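Local coordinates for protein diphthine synthase (Entamoeba histolytica, PDB 3I4T) that probably catalyses S-adenosylmethionine-dependent methylation of a modified histidine of elongation factor 2 during diphthamide synthesis, at residues A[105-110]-A[128-133]; A[28-33]-A[241-246]; A[136-141]-A[237-242]. All coordinates share one frame; numbering follows the deposited sequence.

Interaction 1: A[105-110]-A[128-133]; sequences DVYGAT and VIHNAS
The capped first turn of helix 106-109, where Asp105 meets Asn131 just past strand 126-129, is the centre of this contact. Asp105 stands at the N-cap and divides its carboxylate between two backbone N-H groups. OD2 accepts from Gly108 N at 2.9 Å and closes the helix start, while OD1 takes Asn131 N across the contact at 3.3 Å in a long but fairly straight bond (164°). Each donor lies well out of the carboxylate plane, the two on opposite sides of it. Asn136 of the second subunit also gives a hydrogen bond to OD2, so the cap is tied into the dimer interface. With CG turned away from its own N (chi1 -177°), Asp105 presents this carboxylate to the loop rising from the strand.

Strand 126-129 is an edge strand of the five-stranded parallel sheet in this chain of a tetrapyrrole methylase family protein, and the helix turn packs beside its C-terminal end. There Val128 CG1 meets both Val106 CG2, at 3.5 Å, and the rim of Tyr107, while Val128 CG2 reaches Tyr107 OH at 3.4 Å. Phe116 of helix 113-122 touches both valines. His130 comes to the tyrosine ring from the edge, its NE2 lying near the ring plane and 3.3 Å from Tyr107 CE2. The two rings meet rim to rim, planes inclined by 32°.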
loop_
_atom_site.group_PDB
_atom_site.type_symbol
_atom_site.label_atom_id
_atom_site.label_comp_id
_atom_site.label_asym_id
_atom_site.label_seq_id
_atom_site.Cartn_x
_atom_site.Cartn_y
_atom_site.Cartn_z
ATOM N N ASP A 105 -7.979 -1.805 0.684
ATOM C CA ASP A 105 -7.445 -1.917 2.050
ATOM C C ASP A 105 -8.174 -0.903 2.942
ATOM O O ASP A 105 -8.545 0.182 2.499
ATOM C CB ASP A 105 -5.932 -1.655 2.059
ATOM C CG ASP A 105 -5.298 -1.828 3.440
ATOM O OD1 ASP A 105 -5.554 -2.869 4.088
ATOM O OD2 ASP A 105 -4.518 -0.926 3.863
ATOM N N VAL A 106 -8.390 -1.283 4.191
ATOM C CA VAL A 106 -9.095 -0.444 5.143
ATOM C C VAL A 106 -8.449 0.941 5.271
ATOM O O VAL A 106 -9.121 1.973 5.139
ATOM C CB VAL A 106 -9.111 -1.117 6.520
ATOM C CG1 VAL A 106 -9.994 -0.338 7.483
ATOM C CG2 VAL A 106 -9.566 -2.553 6.387
ATOM N N TYR A 107 -7.145 0.931 5.548
ATOM C CA TYR A 107 -6.359 2.143 5.726
ATOM C C TYR A 107 -5.949 2.691 4.376
ATOM O O TYR A 107 -5.939 3.912 4.183
ATOM C CB TYR A 107 -5.110 1.869 6.562
ATOM C CG TYR A 107 -5.397 1.372 7.948
ATOM C CD1 TYR A 107 -6.061 2.174 8.873
ATOM C CD2 TYR A 107 -5.006 0.095 8.341
ATOM C CE1 TYR A 107 -6.323 1.719 10.154
ATOM C CE2 TYR A 107 -5.265 -0.372 9.619
ATOM C CZ TYR A 107 -5.924 0.444 10.523
ATOM O OH TYR A 107 -6.179 -0.013 11.806
ATOM N N GLY A 108 -5.607 1.780 3.455
ATOM C CA GLY A 108 -5.267 2.121 2.071
ATOM C C GLY A 108 -6.286 3.064 1.446
ATOM O O GLY A 108 -5.917 4.006 0.735
ATOM N N ALA A 109 -7.565 2.820 1.734
ATOM C CA ALA A 109 -8.660 3.673 1.269
ATOM C C ALA A 109 -8.740 4.989 2.048
ATOM O O ALA A 109 -8.956 6.051 1.454
ATOM C CB ALA A 109 -9.982 2.925 1.346
ATOM N N THR A 110 -8.571 4.905 3.372
ATOM C CA THR A 110 -8.557 6.075 4.275
ATOM C C THR A 110 -9.914 6.784 4.422
ATOM O O THR A 110 -10.052 7.729 5.210
ATOM C CB THR A 110 -7.443 7.106 3.891
ATOM N N VAL A 128 -9.138 -5.086 12.168
ATOM C CA VAL A 128 -8.840 -4.773 10.774
ATOM C C VAL A 128 -8.194 -5.975 10.101
ATOM O O VAL A 128 -7.282 -6.563 10.649
ATOM C CB VAL A 128 -7.914 -3.531 10.675
ATOM C CG1 VAL A 128 -7.573 -3.199 9.219
ATOM C CG2 VAL A 128 -8.578 -2.322 11.345
ATOM N N ILE A 129 -8.699 -6.357 8.930
ATOM C CA ILE A 129 -8.050 -7.360 8.100
ATOM C C ILE A 129 -7.572 -6.673 6.810
ATOM O O ILE A 129 -8.369 -6.087 6.065
ATOM C CB ILE A 129 -8.971 -8.597 7.864
ATOM C CG1 ILE A 129 -9.177 -9.356 9.193
ATOM C CG2 ILE A 129 -8.378 -9.533 6.815
ATOM C CD1 ILE A 129 -10.412 -10.230 9.274
ATOM N N HIS A 130 -6.260 -6.725 6.581
ATOM C CA HIS A 130 -5.588 -5.977 5.521
ATOM C C HIS A 130 -5.622 -6.728 4.189
ATOM O O HIS A 130 -5.684 -7.967 4.166
ATOM C CB HIS A 130 -4.127 -5.698 5.912
ATOM C CG HIS A 130 -3.974 -4.821 7.119
ATOM N ND1 HIS A 130 -3.788 -5.327 8.389
ATOM C CD2 HIS A 130 -4.010 -3.472 7.255
ATOM C CE1 HIS A 130 -3.711 -4.329 9.253
ATOM N NE2 HIS A 130 -3.850 -3.195 8.594
ATOM N N ASN A 131 -5.547 -5.967 3.091
ATOM C CA ASN A 131 -5.496 -6.503 1.733
ATOM C C ASN A 131 -4.769 -5.520 0.789
ATOM O O ASN A 131 -4.217 -4.516 1.242
ATOM C CB ASN A 131 -6.922 -6.783 1.238
ATOM C CG ASN A 131 -6.994 -7.930 0.224
ATOM O OD1 ASN A 131 -6.102 -8.104 -0.609
ATOM N ND2 ASN A 131 -8.077 -8.695 0.281
ATOM N N ALA A 132 -4.761 -5.813 -0.512
ATOM C CA ALA A 132 -4.105 -4.956 -1.497
ATOM C C ALA A 132 -4.770 -3.584 -1.553
ATOM O O ALA A 132 -5.935 -3.428 -1.222
ATOM C CB ALA A 132 -4.075 -5.618 -2.879
ATOM N N SER A 133 -4.002 -2.586 -1.952
ATOM C CA SER A 133 -4.463 -1.218 -2.012
ATOM C C SER A 133 -3.994 -0.635 -3.330
ATOM O O SER A 133 -2.927 -1.004 -3.833
ATOM C CB SER A 133 -3.860 -0.430 -0.847
ATOM O OG SER A 133 -3.758 0.952 -1.135
#

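Interaction 2: A[28-33]-A[241-246]; sequences LGLYDE and RVACAD
Two loops with no regular structure, 28-33 and 241-246, meet like two knuckles, and Tyr31 is the larger bump. Its ring lies against the backbone of Cys244 and Ala245, with Ala245 N about 3.8 Å above the plane and over the ring centre. Asp32 CB covers the opposite face, so the phenol is a plate held between its own neighbour in sequence and the facing loop. The ring reaches this place because CG is swung opposite the backbone N (chi1 169°). Along its length the partners change in order. Tyr31 CB sits 3.4 Å from Ala243 O. Next, Tyr31 CD1 meets Cys244 CB at 3.6 Å, and the OH end touches the Ala245 methyl.

A type II beta turn from Arg241 to Cys244, closed by Cys244 N to Arg241 O at 3.0 Å, makes the surface under Leu30 and Tyr31 CB; the chain leaving it, Cys244 to Ala245, makes the bed of the ring. This turn leads out of strand 235-240 of the mixed sheet, whereas 28-33 follows strand 22-27 of the parallel sheet, and the contact thus joins the two halves of the methylase fold. Ala243, at the turn's third position with positive phi, offers its methyl as a small bump to Leu30 CD1 at 3.7 Å. On the flank of the ring, Cys244 SG makes an oblique sulfur-aromatic contact with Tyr31, 4.9 Å from its centroid, and also approaches Leu30 O.

Behind the touching surface, Arg241 folds back to clasp Asp246: NE and NH2 both donate to the backbone O of Asp246, and NE also forms a salt bridge with its carboxylate OD1. Tyr31 also packs on Arg39 of the second subunit, and Ala243 on His130 of that second subunit.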
loop_
_atom_site.group_PDB
_atom_site.type_symbol
_atom_site.label_atom_id
_atom_site.label_comp_id
_atom_site.label_asym_id
_atom_site.label_seq_id
_atom_site.Cartn_x
_atom_site.Cartn_y
_atom_site.Cartn_z
ATOM N N LEU A 28 -11.205 -6.158 0.755
ATOM C CA LEU A 28 -11.566 -7.187 -0.222
ATOM C C LEU A 28 -10.553 -7.379 -1.354
ATOM O O LEU A 28 -10.638 -8.345 -2.119
ATOM C CB LEU A 28 -12.959 -6.928 -0.790
ATOM C CG LEU A 28 -14.129 -7.059 0.202
ATOM C CD1 LEU A 28 -15.384 -6.508 -0.417
ATOM C CD2 LEU A 28 -14.346 -8.489 0.671
ATOM N N GLY A 29 -9.586 -6.478 -1.455
ATOM C CA GLY A 29 -8.712 -6.453 -2.620
ATOM C C GLY A 29 -9.324 -5.573 -3.695
ATOM O O GLY A 29 -10.228 -4.791 -3.417
ATOM N N LEU A 30 -8.858 -5.715 -4.932
ATOM C CA LEU A 30 -9.164 -4.712 -5.958
ATOM C C LEU A 30 -9.947 -5.199 -7.180
ATOM O O LEU A 30 -10.416 -4.386 -7.973
ATOM C CB LEU A 30 -7.867 -4.026 -6.418
ATOM C CG LEU A 30 -7.071 -3.173 -5.423
ATOM C CD1 LEU A 30 -5.705 -2.825 -6.006
ATOM C CD2 LEU A 30 -7.805 -1.911 -5.046
ATOM N N TYR A 31 -10.088 -6.513 -7.337
ATOM C CA TYR A 31 -10.648 -7.056 -8.571
ATOM C C TYR A 31 -11.980 -7.811 -8.394
ATOM O O TYR A 31 -13.023 -7.324 -8.815
ATOM C CB TYR A 31 -9.602 -7.892 -9.319
ATOM C CG TYR A 31 -10.149 -8.695 -10.466
ATOM C CD1 TYR A 31 -11.067 -8.134 -11.358
ATOM C CD2 TYR A 31 -9.740 -10.013 -10.679
ATOM C CE1 TYR A 31 -11.581 -8.872 -12.429
ATOM C CE2 TYR A 31 -10.244 -10.755 -11.750
ATOM C CZ TYR A 31 -11.167 -10.171 -12.619
ATOM O OH TYR A 31 -11.689 -10.868 -13.685
ATOM N N ASP A 32 -11.945 -8.994 -7.787
ATOM C CA ASP A 32 -13.150 -9.785 -7.639
ATOM C C ASP A 32 -13.193 -10.486 -6.291
ATOM O O ASP A 32 -12.329 -10.262 -5.442
ATOM C CB ASP A 32 -13.277 -10.787 -8.801
ATOM C CG ASP A 32 -12.230 -11.879 -8.760
ATOM O OD1 ASP A 32 -11.483 -11.977 -7.748
ATOM O OD2 ASP A 32 -12.157 -12.652 -9.749
ATOM N N GLU A 33 -14.199 -11.345 -6.114
ATOM C CA GLU A 33 -14.431 -12.090 -4.868
ATOM C C GLU A 33 -13.251 -12.971 -4.440
ATOM O O GLU A 33 -13.144 -13.346 -3.273
ATOM C CB GLU A 33 -15.722 -12.930 -4.978
ATOM C CG GLU A 33 -15.610 -14.243 -5.773
ATOM C CD GLU A 33 -15.666 -14.071 -7.289
ATOM O OE1 GLU A 33 -15.793 -12.928 -7.793
ATOM O OE2 GLU A 33 -15.584 -15.105 -7.990
ATOM N N ARG A 241 -8.512 0.179 -13.945
ATOM C CA ARG A 241 -8.750 -1.162 -13.407
ATOM C C ARG A 241 -7.464 -1.841 -12.898
ATOM O O ARG A 241 -7.164 -2.987 -13.239
ATOM C CB ARG A 241 -9.514 -2.023 -14.425
ATOM C CG ARG A 241 -10.827 -1.381 -14.858
ATOM C CD ARG A 241 -11.484 -2.058 -16.050
ATOM N NE ARG A 241 -10.656 -2.030 -17.256
ATOM C CZ ARG A 241 -10.517 -0.988 -18.070
ATOM N NH1 ARG A 241 -11.123 0.166 -17.823
ATOM N NH2 ARG A 241 -9.743 -1.099 -19.138
ATOM N N VAL A 242 -6.716 -1.124 -12.066
ATOM C CA VAL A 242 -5.475 -1.646 -11.503
ATOM C C VAL A 242 -5.729 -2.958 -10.760
ATOM O O VAL A 242 -6.693 -3.084 -10.003
ATOM C CB VAL A 242 -4.770 -0.590 -10.605
ATOM C CG1 VAL A 242 -3.526 -1.145 -9.957
ATOM C CG2 VAL A 242 -4.404 0.640 -11.435
ATOM N N ALA A 243 -4.884 -3.948 -11.033
ATOM C CA ALA A 243 -4.955 -5.251 -10.374
ATOM C C ALA A 243 -6.155 -6.100 -10.819
ATOM O O ALA A 243 -6.410 -7.162 -10.247
ATOM C CB ALA A 243 -4.931 -5.085 -8.839
ATOM N N CYS A 244 -6.876 -5.635 -11.838
ATOM C CA CYS A 244 -7.934 -6.433 -12.474
ATOM C C CYS A 244 -7.397 -7.143 -13.717
ATOM O O CYS A 244 -6.353 -6.772 -14.250
ATOM C CB CYS A 244 -9.134 -5.546 -12.834
ATOM S SG CYS A 244 -9.808 -4.582 -11.428
ATOM N N ALA A 245 -8.112 -8.156 -14.192
ATOM C CA ALA A 245 -7.728 -8.857 -15.420
ATOM C C ALA A 245 -7.664 -7.959 -16.676
ATOM O O ALA A 245 -6.763 -8.113 -17.514
ATOM C CB ALA A 245 -8.642 -10.054 -15.652
ATOM N N ASP A 246 -8.601 -7.023 -16.810
ATOM C CA ASP A 246 -8.594 -6.107 -17.964
ATOM C C ASP A 246 -7.959 -4.761 -17.624
ATOM O O ASP A 246 -8.329 -3.721 -18.168
ATOM C CB ASP A 246 -9.996 -5.939 -18.563
ATOM C CG ASP A 246 -11.000 -5.351 -17.572
ATOM O OD1 ASP A 246 -10.664 -5.175 -16.377
ATOM O OD2 ASP A 246 -12.141 -5.063 -18.005
#

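Interaction 3: A[136-141]-A[237-242]; sequences NAIGCS and VGMARV
The backbones of 136-141, a helix end running on into a 3-10 segment, and of 237-242, the end of a strand and the loop after it, stay well apart, with nearest CA pairs of 6.7 Å (Ala137 and Val242) and 7.6 Å (Ser141 and Val237), so side chains bridge the gap. Met239 and Val242 carry the larger shares. The Met239 chain is extended at chi2 and then bends at chi3 (82°), which brings the methyl CE against Cys140 SG at 3.5 Å. The Ile138 and Met239 side chains cross at about a right angle, with Ile138 CG2 4.0 Å from Met239 SD. Beyond the methionine, Val242 points CG1 at the Ala137 methyl CB, 3.5 Å away. At the other end, Ser141 CB faces Val237 CG1 more loosely, at 4.3 Å.

Strand 235-240 belongs to the mixed sheet, and Leu270 on its neighbour 267-271 also touches Ile138, Ser141 and Met239. Ser141 OG donates to Ile138 O at 2.7 Å, an oxygen that also accepts from Ser141 N. Cys140 packs in addition on Tyr107 of the second subunit.

No hydrogen bond spans the two segments, and their grip comes from apolar and sulfur-bearing groups. The joint consequently depends on close fit and burial, while the serine hydroxyl is satisfied by backbone groups of its own stretch of chain, Ile138 O and Leu143 N, not across the contact.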
loop_
_atom_site.group_PDB
_atom_site.type_symbol
_atom_site.label_atom_id
_atom_site.label_comp_id
_atom_site.label_asym_id
_atom_site.label_seq_id
_atom_site.Cartn_x
_atom_site.Cartn_y
_atom_site.Cartn_z
ATOM N N ASN A 136 -0.279 0.616 -3.265
ATOM C CA ASN A 136 0.835 -0.255 -3.617
ATOM C C ASN A 136 0.714 -0.792 -5.051
ATOM O O ASN A 136 1.704 -0.837 -5.800
ATOM C CB ASN A 136 1.095 -1.369 -2.571
ATOM C CG ASN A 136 -0.183 -2.013 -2.027
ATOM O OD1 ASN A 136 -0.938 -1.381 -1.292
ATOM N ND2 ASN A 136 -0.416 -3.286 -2.368
ATOM N N ALA A 137 -0.509 -1.143 -5.446
ATOM C CA ALA A 137 -0.762 -1.790 -6.739
ATOM C C ALA A 137 -0.260 -1.028 -7.972
ATOM O O ALA A 137 0.092 -1.645 -8.980
ATOM C CB ALA A 137 -2.234 -2.099 -6.883
ATOM N N ILE A 138 -0.256 0.307 -7.894
ATOM C CA ILE A 138 0.215 1.182 -8.979
ATOM C C ILE A 138 1.713 0.979 -9.277
ATOM O O ILE A 138 2.262 1.550 -10.227
ATOM C CB ILE A 138 -0.051 2.703 -8.676
ATOM C CG1 ILE A 138 0.473 3.058 -7.288
ATOM C CG2 ILE A 138 -1.529 3.036 -8.825
ATOM C CD1 ILE A 138 0.861 4.490 -7.120
ATOM N N GLY A 139 2.361 0.170 -8.445
ATOM C CA GLY A 139 3.716 -0.285 -8.698
ATOM C C GLY A 139 3.868 -1.009 -10.017
ATOM O O GLY A 139 4.974 -1.120 -10.535
ATOM N N CYS A 140 2.767 -1.486 -10.583
ATOM C CA CYS A 140 2.837 -2.210 -11.854
ATOM C C CYS A 140 3.193 -1.307 -13.019
ATOM O O CYS A 140 3.480 -1.789 -14.116
ATOM C CB CYS A 140 1.545 -2.983 -12.138
ATOM S SG CYS A 140 0.087 -1.973 -12.223
ATOM N N SER A 141 3.192 -0.001 -12.769
ATOM C CA SER A 141 3.577 0.990 -13.773
ATOM C C SER A 141 5.074 0.935 -14.090
ATOM O O SER A 141 5.503 1.306 -15.183
ATOM C CB SER A 141 3.230 2.387 -13.273
ATOM O OG SER A 141 3.911 2.649 -12.055
ATOM N N VAL A 237 0.998 8.731 -16.672
ATOM C CA VAL A 237 0.596 7.345 -16.713
ATOM C C VAL A 237 -0.881 7.283 -16.360
ATOM O O VAL A 237 -1.265 7.573 -15.222
ATOM C CB VAL A 237 1.413 6.493 -15.708
ATOM C CG1 VAL A 237 1.175 4.999 -15.932
ATOM C CG2 VAL A 237 2.907 6.825 -15.798
ATOM N N GLY A 238 -1.701 6.929 -17.348
ATOM C CA GLY A 238 -3.110 6.700 -17.130
ATOM C C GLY A 238 -3.263 5.249 -16.747
ATOM O O GLY A 238 -2.666 4.367 -17.378
ATOM N N MET A 239 -4.040 4.991 -15.701
ATOM C CA MET A 239 -4.245 3.627 -15.252
ATOM C C MET A 239 -5.704 3.353 -14.988
ATOM O O MET A 239 -6.366 4.098 -14.268
ATOM C CB MET A 239 -3.415 3.344 -14.001
ATOM C CG MET A 239 -1.919 3.571 -14.215
ATOM S SD MET A 239 -0.986 3.126 -12.763
ATOM C CE MET A 239 -0.841 1.353 -12.959
ATOM N N ALA A 240 -6.199 2.276 -15.583
ATOM C CA ALA A 240 -7.582 1.869 -15.408
ATOM C C ALA A 240 -7.632 0.433 -14.908
ATOM O O ALA A 240 -6.899 -0.421 -15.393
ATOM C CB ALA A 240 -8.338 2.005 -16.724
ATOM N N ARG A 241 -8.512 0.179 -13.945
ATOM C CA ARG A 241 -8.750 -1.162 -13.407
ATOM C C ARG A 241 -7.464 -1.841 -12.898
ATOM O O ARG A 241 -7.164 -2.987 -13.239
ATOM C CB ARG A 241 -9.514 -2.023 -14.425
ATOM C CG ARG A 241 -10.827 -1.381 -14.858
ATOM C CD ARG A 241 -11.484 -2.058 -16.050
ATOM N NE ARG A 241 -10.656 -2.030 -17.256
ATOM C CZ ARG A 241 -10.517 -0.988 -18.070
ATOM N NH1 ARG A 241 -11.123 0.166 -17.823
ATOM N NH2 ARG A 241 -9.743 -1.099 -19.138
ATOM N N VAL A 242 -6.716 -1.124 -12.066
ATOM C CA VAL A 242 -5.475 -1.646 -11.503
ATOM C C VAL A 242 -5.729 -2.958 -10.760
ATOM O O VAL A 242 -6.693 -3.084 -10.003
ATOM C CB VAL A 242 -4.770 -0.590 -10.605
ATOM C CG1 VAL A 242 -3.526 -1.145 -9.957
ATOM C CG2 VAL A 242 -4.404 0.640 -11.435
#

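Overall arrangement
Interaction 1 lies within the parallel-sheet half, adding a helix turn to an edge strand, and interaction 3 packs the end of helix 134-137 and the 3-10 segment on the mixed sheet; interaction 2 joins loops from the two sheets. Interactions 1 and 2, about 14 Å apart between centres, touch where Asn131 meets Leu28 and Gly29 and Ser133 meets Leu30. Interactions 2 and 3, about 11 Å apart, share Arg241 and Val242 and touch through Leu30 and Ala137. Along the chain, interaction 1 closes before interaction 3, about 17 Å away, opens, and is nested inside the loop that interaction 2 closes. All three reach the second subunit, so the joint between the halves is also part of the dimer interface.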